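Side-chain contacts in CaaX farnesyltransferase alpha subunit Ram2 (Aspergillus fumigatus, PDB 4L9P), which probably serves, together with the beta subunit Ram1, in the transfer of farnesyl groups to CaaX proteins, and probably also in geranylgeranyl transfer: residues Y53-A56 with T57-R61; T77-I80 with I81-P85; T224-S227 with S228-G231. The protein carries 1 engineered substitution. All coordinates share one frame; numbering follows the deposited sequence. Where two conformers were deposited one is given.

Interaction 1: residues Y53-A56 with T57-R61; sequences YLEA and TSYLR. With EDO (1,2-ethanediol), chain G.
One turn of helix 51-65 brings Thr-57 back beside Tyr-53, where its two branches do different work. The hydroxyl OG1 donates to Tyr-53 O at 2.7 Å, while Thr-57 N makes the regular helical bond to the same oxygen at 3.0 Å; the two donors arrive from opposite faces of the carbonyl plane, so the oxygen is gripped twice. A chi1 of 56° wedges OG1 between the backbone N and the carbonyl carbon and sends methyl CG2 over the Tyr-53 ring, 3.8 Å from its centroid and 14° off the normal, a CH-pi contact displaced toward the phenol end. Such threonine-to-carbonyl bonding within a helix lets a buried hydroxyl satisfy itself locally. Here OG1 also accepts from O1 of a 1,2-ethanediol, probably from the crystallisation liquor, at 2.8 Å, and that O1 in turn receives Arg-61 NH1, 2.8 Å away, at the guanidinium edge. Asp-148 of the beta subunit Ram1 binds both the diol and Tyr-53 OH, and His-194 O of Ram1 takes Arg-61 NH1. Elsewhere on the helix, Glu-55 and Tyr-59 lie side by side, pointing the same way, Glu-55 CG 4.0 Å from Tyr-59 CE1; the carboxylate, steeply turned to the ring, continues to Tyr-19 and Ser-20.

Interaction 2: residues T77-I80 with I81-P85; sequences TGDI and ISMNP
Met-83 folds back along the last turn of its helix onto Asp-79 and Ile-80, and following it outward shows how a flexible side chain can cover backbone. Its CB lies 3.6 Å from Ile-80 O. With chi1 at -70°, CG stands opposite the carbonyl carbon of its own residue and comes within 3.8 Å of Asp-79 O. The chain then runs straight on to SD, but a bend at chi3 (-80°) swings the methyl back, and CE ends 3.6 Å from Asp-79 O, near Ile-80 CA and obliquely across from the Asp-79 carboxylate. That carboxylate has its own partner in Tyr-19 OH, through OD2. Asp-79 O is thus partly roofed by methionine, and two donors hold it: Met-83 N at 3.2 Å, and Ser-82 OG, which comes from the residue three positions along to 2.7 Å of Asp-79 O. The helix ends just beyond. Asn-84 N still bonds Ile-80 O at 2.8 Å, yet Asn-84 has left helical backbone angles, and its OD1 accepts from Ala-86 N in an Asx turn. Ile-81 turns the other way, its CG1 3.3 Å from Thr-77 O. The segment belongs to a prenyltransferase alpha-subunit repeat of the TPR clan, in which helix 71-83 lies between its neighbours: Ile-81 and Thr-77 pack on Val-90 of helix 88-100, while Met-83 rests on Tyr-53 and Ala-56 of helix 51-65.

Interaction 3: residues T224-S227 with S228-G231; sequences TGPS and SEKG
Glu-229 curls back over Pro-226 at the surface, its backbone N bonded to Pro-226 O at 2.9 Å and its CG coming to 4.2 Å from CG of the Pro-226 ring. The glutamate chain doubles up, with CG beside the backbone N (chi1 -49°) and the chain bent at chi2 (-53°), and in the conformer described this brings OE2 to 2.8 Å from Ser-228 OG. The serine hydroxyl donates there on the anti side of the carboxylate oxygen, somewhat out of the carboxylate plane; OE1 pairs with Arg-232 in a salt bridge. Glu-229 was deposited in two conformers, so this serine bond need not hold at all times. The backbone beneath forms a short 3-10 turn made of two overlapping type I turns, residues 226-229 and 227-230, the second closed by Lys-230 N to Ser-227 O at 3.1 Å. In both the donor stands well above the carbonyl plane, as is common in such tight i to i+3 closures. The loop joins helix 197-208 to helix 238-254, and two of its side chains leave the turn for the beta subunit Ram1. Ser-227 OG donates to Pro-333 O of Ram1. Lys-230 keeps CB near the turn, 3.4 Å from Ser-227 O; its chain extends, bends at chi3 and delivers NZ to Gln-296, Ser-293 and the carbonyl of Tyr-335, all of Ram1.

Interactions 1 and 2 are neighbours in space as in sequence, their centres 11 Å apart on successive helices. Leu-60 CB meets Ile-80 CD1 at 3.6 Å, and Tyr-53 OH stands 3.1 Å from Asn-84 ND2 in a probable hydrogen bond, so the aromatic group of interaction 1 reaches the helix end of interaction 2. Both converge on Asp-148 of the beta subunit Ram1, against which Asn-84 also packs. Interaction 3 lies on the other side of the chain's centre, about 51 Å from interaction 1 and about 45 Å from interaction 2, centre to centre, yet it too faces Ram1. The extended alpha subunit therefore meets its partner at widely separated points.

Interaction 1: residues Y53-A56 with T57-R61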
loop_
_atom_site.group_PDB
_atom_site.type_symbol
_atom_site.label_atom_id
_atom_site.label_comp_id
_atom_site.label_asym_id
_atom_site.label_seq_id
_atom_site.Cartn_x
_atom_site.Cartn_y
_atom_site.Cartn_z
ATOM N N TYR A 53 -29.874 -8.219 9.015
ATOM C CA TYR A 53 -29.000 -7.910 7.891
ATOM C C TYR A 53 -29.374 -8.765 6.678
ATOM O O TYR A 53 -29.359 -8.268 5.548
ATOM C CB TYR A 53 -27.544 -8.135 8.325
ATOM C CG TYR A 53 -26.497 -7.721 7.284
ATOM C CD1 TYR A 53 -26.150 -6.373 7.123
ATOM C CD2 TYR A 53 -25.887 -8.669 6.456
ATOM C CE1 TYR A 53 -25.202 -5.966 6.225
ATOM C CE2 TYR A 53 -24.874 -8.286 5.554
ATOM C CZ TYR A 53 -24.561 -6.942 5.437
ATOM O OH TYR A 53 -23.565 -6.587 4.578
ATOM N N LEU A 54 -29.704 -10.046 6.883
ATOM C CA LEU A 54 -30.163 -10.878 5.764
ATOM C C LEU A 54 -31.391 -10.250 5.114
ATOM O O LEU A 54 -31.462 -10.124 3.881
ATOM C CB LEU A 54 -30.523 -12.319 6.206
ATOM C CG LEU A 54 -29.421 -13.305 6.523
ATOM C CD1 LEU A 54 -30.060 -14.572 7.141
ATOM C CD2 LEU A 54 -28.681 -13.579 5.198
ATOM N N GLU A 55 -32.349 -9.804 5.926
ATOM C CA GLU A 55 -33.575 -9.273 5.347
ATOM C C GLU A 55 -33.296 -7.960 4.606
ATOM O O GLU A 55 -33.698 -7.794 3.431
ATOM C CB GLU A 55 -34.648 -9.025 6.419
ATOM C CG GLU A 55 -35.915 -8.546 5.719
ATOM C CD GLU A 55 -37.034 -8.159 6.615
ATOM O OE1 GLU A 55 -36.867 -7.324 7.532
ATOM O OE2 GLU A 55 -38.119 -8.669 6.358
ATOM N N ALA A 56 -32.568 -7.042 5.250
ATOM C CA ALA A 56 -32.312 -5.732 4.636
ATOM C C ALA A 56 -31.592 -5.913 3.296
ATOM O O ALA A 56 -31.919 -5.272 2.280
ATOM C CB ALA A 56 -31.514 -4.811 5.607
ATOM N N THR A 57 -30.558 -6.741 3.295
ATOM C CA THR A 57 -29.809 -6.927 2.051
ATOM C C THR A 57 -30.577 -7.637 0.945
ATOM O O THR A 57 -30.317 -7.387 -0.227
ATOM C CB THR A 57 -28.439 -7.646 2.314
ATOM O OG1 THR A 57 -28.682 -8.900 2.988
ATOM C CG2 THR A 57 -27.489 -6.755 3.148
ATOM N N SER A 58 -31.533 -8.517 1.310
ATOM C CA SER A 58 -32.390 -9.125 0.299
ATOM C C SER A 58 -33.325 -8.075 -0.354
ATOM O O SER A 58 -33.567 -8.106 -1.570
ATOM C CB SER A 58 -33.161 -10.305 0.914
ATOM O OG SER A 58 -32.251 -11.287 1.434
ATOM N N TYR A 59 -33.794 -7.114 0.428
ATOM C CA TYR A 59 -34.548 -5.985 -0.159
ATOM C C TYR A 59 -33.617 -5.081 -0.986
ATOM O O TYR A 59 -34.013 -4.559 -2.022
ATOM C CB TYR A 59 -35.299 -5.165 0.946
ATOM C CG TYR A 59 -36.624 -5.821 1.269
ATOM C CD1 TYR A 59 -36.709 -6.839 2.206
ATOM C CD2 TYR A 59 -37.736 -5.516 0.526
ATOM C CE1 TYR A 59 -37.947 -7.493 2.464
ATOM C CE2 TYR A 59 -38.937 -6.180 0.760
ATOM C CZ TYR A 59 -39.013 -7.131 1.726
ATOM O OH TYR A 59 -40.214 -7.793 1.999
ATOM N N LEU A 60 -32.347 -4.913 -0.555
ATOM C CA LEU A 60 -31.444 -4.088 -1.342
ATOM C C LEU A 60 -31.188 -4.725 -2.727
ATOM O O LEU A 60 -31.159 -4.021 -3.761
ATOM C CB LEU A 60 -30.106 -3.914 -0.564
ATOM C CG LEU A 60 -29.195 -2.918 -1.314
ATOM C CD1 LEU A 60 -29.744 -1.498 -1.270
ATOM C CD2 LEU A 60 -27.735 -2.954 -0.784
ATOM N N ARG A 61 -31.023 -6.036 -2.754
ATOM C CA ARG A 61 -30.845 -6.700 -4.046
ATOM C C ARG A 61 -32.036 -6.390 -4.969
ATOM O O ARG A 61 -31.854 -6.102 -6.145
ATOM C CB ARG A 61 -30.711 -8.227 -3.896
ATOM C CG ARG A 61 -29.300 -8.640 -3.543
ATOM C CD ARG A 61 -29.118 -10.179 -3.634
ATOM N NE ARG A 61 -29.674 -10.738 -2.427
ATOM C CZ ARG A 61 -29.033 -10.948 -1.283
ATOM N NH1 ARG A 61 -27.707 -10.782 -1.141
ATOM N NH2 ARG A 61 -29.751 -11.393 -0.282
HETATM C C1 EDO G . -26.160 -10.967 2.668
HETATM O O1 EDO G . -27.034 -10.706 1.575
HETATM C C2 EDO G . -24.723 -10.803 2.250
HETATM O O2 EDO G . -24.472 -9.510 1.670
#

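Interaction 2: residues T77-I80 with I81-P85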
loop_
_atom_site.group_PDB
_atom_site.type_symbol
_atom_site.label_atom_id
_atom_site.label_comp_id
_atom_site.label_asym_id
_atom_site.label_seq_id
_atom_site.Cartn_x
_atom_site.Cartn_y
_atom_site.Cartn_z
ATOM N N THR A 77 -30.822 2.120 2.394
ATOM C CA THR A 77 -29.349 2.253 2.374
ATOM C C THR A 77 -28.806 2.773 3.710
ATOM O O THR A 77 -27.747 2.314 4.137
ATOM C CB THR A 77 -28.845 3.165 1.239
ATOM O OG1 THR A 77 -29.212 4.557 1.429
ATOM C CG2 THR A 77 -29.228 2.638 -0.149
ATOM N N GLY A 78 -29.502 3.674 4.375
ATOM C CA GLY A 78 -29.036 4.172 5.658
ATOM C C GLY A 78 -29.082 3.068 6.717
ATOM O O GLY A 78 -28.180 2.983 7.585
ATOM N N ASP A 79 -30.119 2.212 6.627
ATOM C CA ASP A 79 -30.246 1.111 7.589
ATOM C C ASP A 79 -29.063 0.110 7.401
ATOM O O ASP A 79 -28.405 -0.327 8.371
ATOM C CB ASP A 79 -31.592 0.403 7.354
ATOM C CG ASP A 79 -31.918 -0.595 8.435
ATOM O OD1 ASP A 79 -31.355 -0.507 9.547
ATOM O OD2 ASP A 79 -32.751 -1.450 8.172
ATOM N N ILE A 80 -28.778 -0.230 6.153
ATOM C CA ILE A 80 -27.694 -1.169 5.902
ATOM C C ILE A 80 -26.361 -0.565 6.321
ATOM O O ILE A 80 -25.533 -1.246 6.900
ATOM C CB ILE A 80 -27.646 -1.598 4.421
ATOM C CG1 ILE A 80 -28.894 -2.507 4.169
ATOM C CG2 ILE A 80 -26.336 -2.400 4.137
ATOM C CD1 ILE A 80 -29.142 -2.843 2.746
ATOM N N ILE A 81 -26.148 0.705 6.029
ATOM C CA ILE A 81 -24.931 1.398 6.494
ATOM C C ILE A 81 -24.787 1.385 8.008
ATOM O O ILE A 81 -23.640 1.233 8.509
ATOM C CB ILE A 81 -24.856 2.850 5.904
ATOM C CG1 ILE A 81 -24.513 2.742 4.419
ATOM C CG2 ILE A 81 -23.826 3.734 6.673
ATOM C CD1 ILE A 81 -24.763 4.050 3.611
ATOM N N SER A 82 -25.908 1.502 8.726
ATOM C CA SER A 82 -25.851 1.422 10.201
ATOM C C SER A 82 -25.367 0.041 10.659
ATOM O O SER A 82 -24.721 -0.073 11.693
ATOM C CB SER A 82 -27.215 1.773 10.834
ATOM O OG SER A 82 -28.123 0.680 10.839
ATOM N N MET A 83 -25.679 -0.999 9.902
ATOM C CA MET A 83 -25.223 -2.358 10.249
ATOM C C MET A 83 -23.831 -2.683 9.756
ATOM O O MET A 83 -23.089 -3.410 10.419
ATOM C CB MET A 83 -26.210 -3.413 9.726
ATOM C CG MET A 83 -27.542 -3.389 10.515
ATOM S SD MET A 83 -28.673 -4.642 9.872
ATOM C CE MET A 83 -29.300 -3.827 8.455
ATOM N N ASN A 84 -23.463 -2.138 8.599
ATOM C CA ASN A 84 -22.183 -2.451 7.946
ATOM C C ASN A 84 -21.742 -1.278 7.078
ATOM O O ASN A 84 -22.083 -1.203 5.896
ATOM C CB ASN A 84 -22.307 -3.698 7.100
ATOM C CG ASN A 84 -21.019 -4.041 6.388
ATOM O OD1 ASN A 84 -19.955 -3.435 6.657
ATOM N ND2 ASN A 84 -21.092 -4.997 5.455
ATOM N N PRO A 85 -21.004 -0.345 7.663
ATOM C CA PRO A 85 -20.602 0.836 6.896
ATOM C C PRO A 85 -19.492 0.491 5.891
ATOM O O PRO A 85 -19.145 1.348 5.092
ATOM C CB PRO A 85 -20.050 1.797 7.969
ATOM C CG PRO A 85 -19.579 0.920 9.031
ATOM C CD PRO A 85 -20.585 -0.245 9.079
#

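Interaction 3: residues T224-S227 with S228-G231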
loop_
_atom_site.group_PDB
_atom_site.type_symbol
_atom_site.label_atom_id
_atom_site.label_comp_id
_atom_site.label_asym_id
_atom_site.label_seq_id
_atom_site.Cartn_x
_atom_site.Cartn_y
_atom_site.Cartn_z
ATOM N N THR A 224 6.554 15.595 -16.425
ATOM C CA THR A 224 6.838 15.294 -17.856
ATOM C C THR A 224 8.351 15.331 -18.135
ATOM O O THR A 224 8.797 14.945 -19.214
ATOM C CB THR A 224 6.085 16.227 -18.809
ATOM O OG1 THR A 224 6.371 17.582 -18.450
ATOM C CG2 THR A 224 4.556 16.028 -18.681
ATOM N N GLY A 225 9.122 15.780 -17.145
ATOM C CA GLY A 225 10.569 15.914 -17.298
ATOM C C GLY A 225 11.267 14.601 -16.949
ATOM O O GLY A 225 10.622 13.575 -16.605
ATOM N N PRO A 226 12.597 14.607 -16.994
ATOM C CA PRO A 226 13.387 13.419 -16.622
ATOM C C PRO A 226 13.094 13.166 -15.141
ATOM O O PRO A 226 12.890 14.135 -14.380
ATOM C CB PRO A 226 14.837 13.904 -16.719
ATOM C CG PRO A 226 14.774 15.089 -17.585
ATOM C CD PRO A 226 13.442 15.729 -17.419
ATOM N N SER A 227 13.072 11.914 -14.714
ATOM C CA SER A 227 12.696 11.653 -13.340
ATOM C C SER A 227 13.645 12.287 -12.278
ATOM O O SER A 227 13.174 12.633 -11.200
ATOM C CB SER A 227 12.428 10.139 -13.133
ATOM O OG SER A 227 13.615 9.480 -13.372
ATOM N N SER A 228 14.941 12.471 -12.560
ATOM C CA SER A 228 15.805 13.170 -11.608
ATOM C C SER A 228 15.379 14.608 -11.355
ATOM O O SER A 228 15.749 15.194 -10.341
ATOM C CB SER A 228 17.275 13.153 -12.075
ATOM O OG SER A 228 17.408 13.868 -13.298
ATOM N N GLU A 229 14.599 15.188 -12.261
ATOM C CA GLU A 229 14.180 16.574 -12.094
ATOM C C GLU A 229 12.726 16.676 -11.612
ATOM O O GLU A 229 12.140 17.756 -11.598
ATOM C CB GLU A 229 14.357 17.340 -13.396
ATOM C CG GLU A 229 15.736 17.146 -14.048
ATOM C CD GLU A 229 16.891 17.445 -13.101
ATOM O OE1 GLU A 229 16.848 18.512 -12.459
ATOM O OE2 GLU A 229 17.843 16.620 -12.997
ATOM N N LYS A 230 12.156 15.549 -11.167
ATOM C CA LYS A 230 10.759 15.569 -10.726
ATOM C C LYS A 230 10.671 16.472 -9.497
ATOM O O LYS A 230 11.474 16.338 -8.555
ATOM C CB LYS A 230 10.268 14.119 -10.424
ATOM C CG LYS A 230 8.760 14.094 -10.267
ATOM C CD LYS A 230 8.209 12.709 -9.899
ATOM C CE LYS A 230 8.476 11.650 -10.925
ATOM N NZ LYS A 230 7.789 10.353 -10.496
ATOM N N GLY A 231 9.704 17.383 -9.496
ATOM C CA GLY A 231 9.513 18.322 -8.416
ATOM C C GLY A 231 9.950 19.743 -8.775
ATOM O O GLY A 231 9.478 20.683 -8.140
#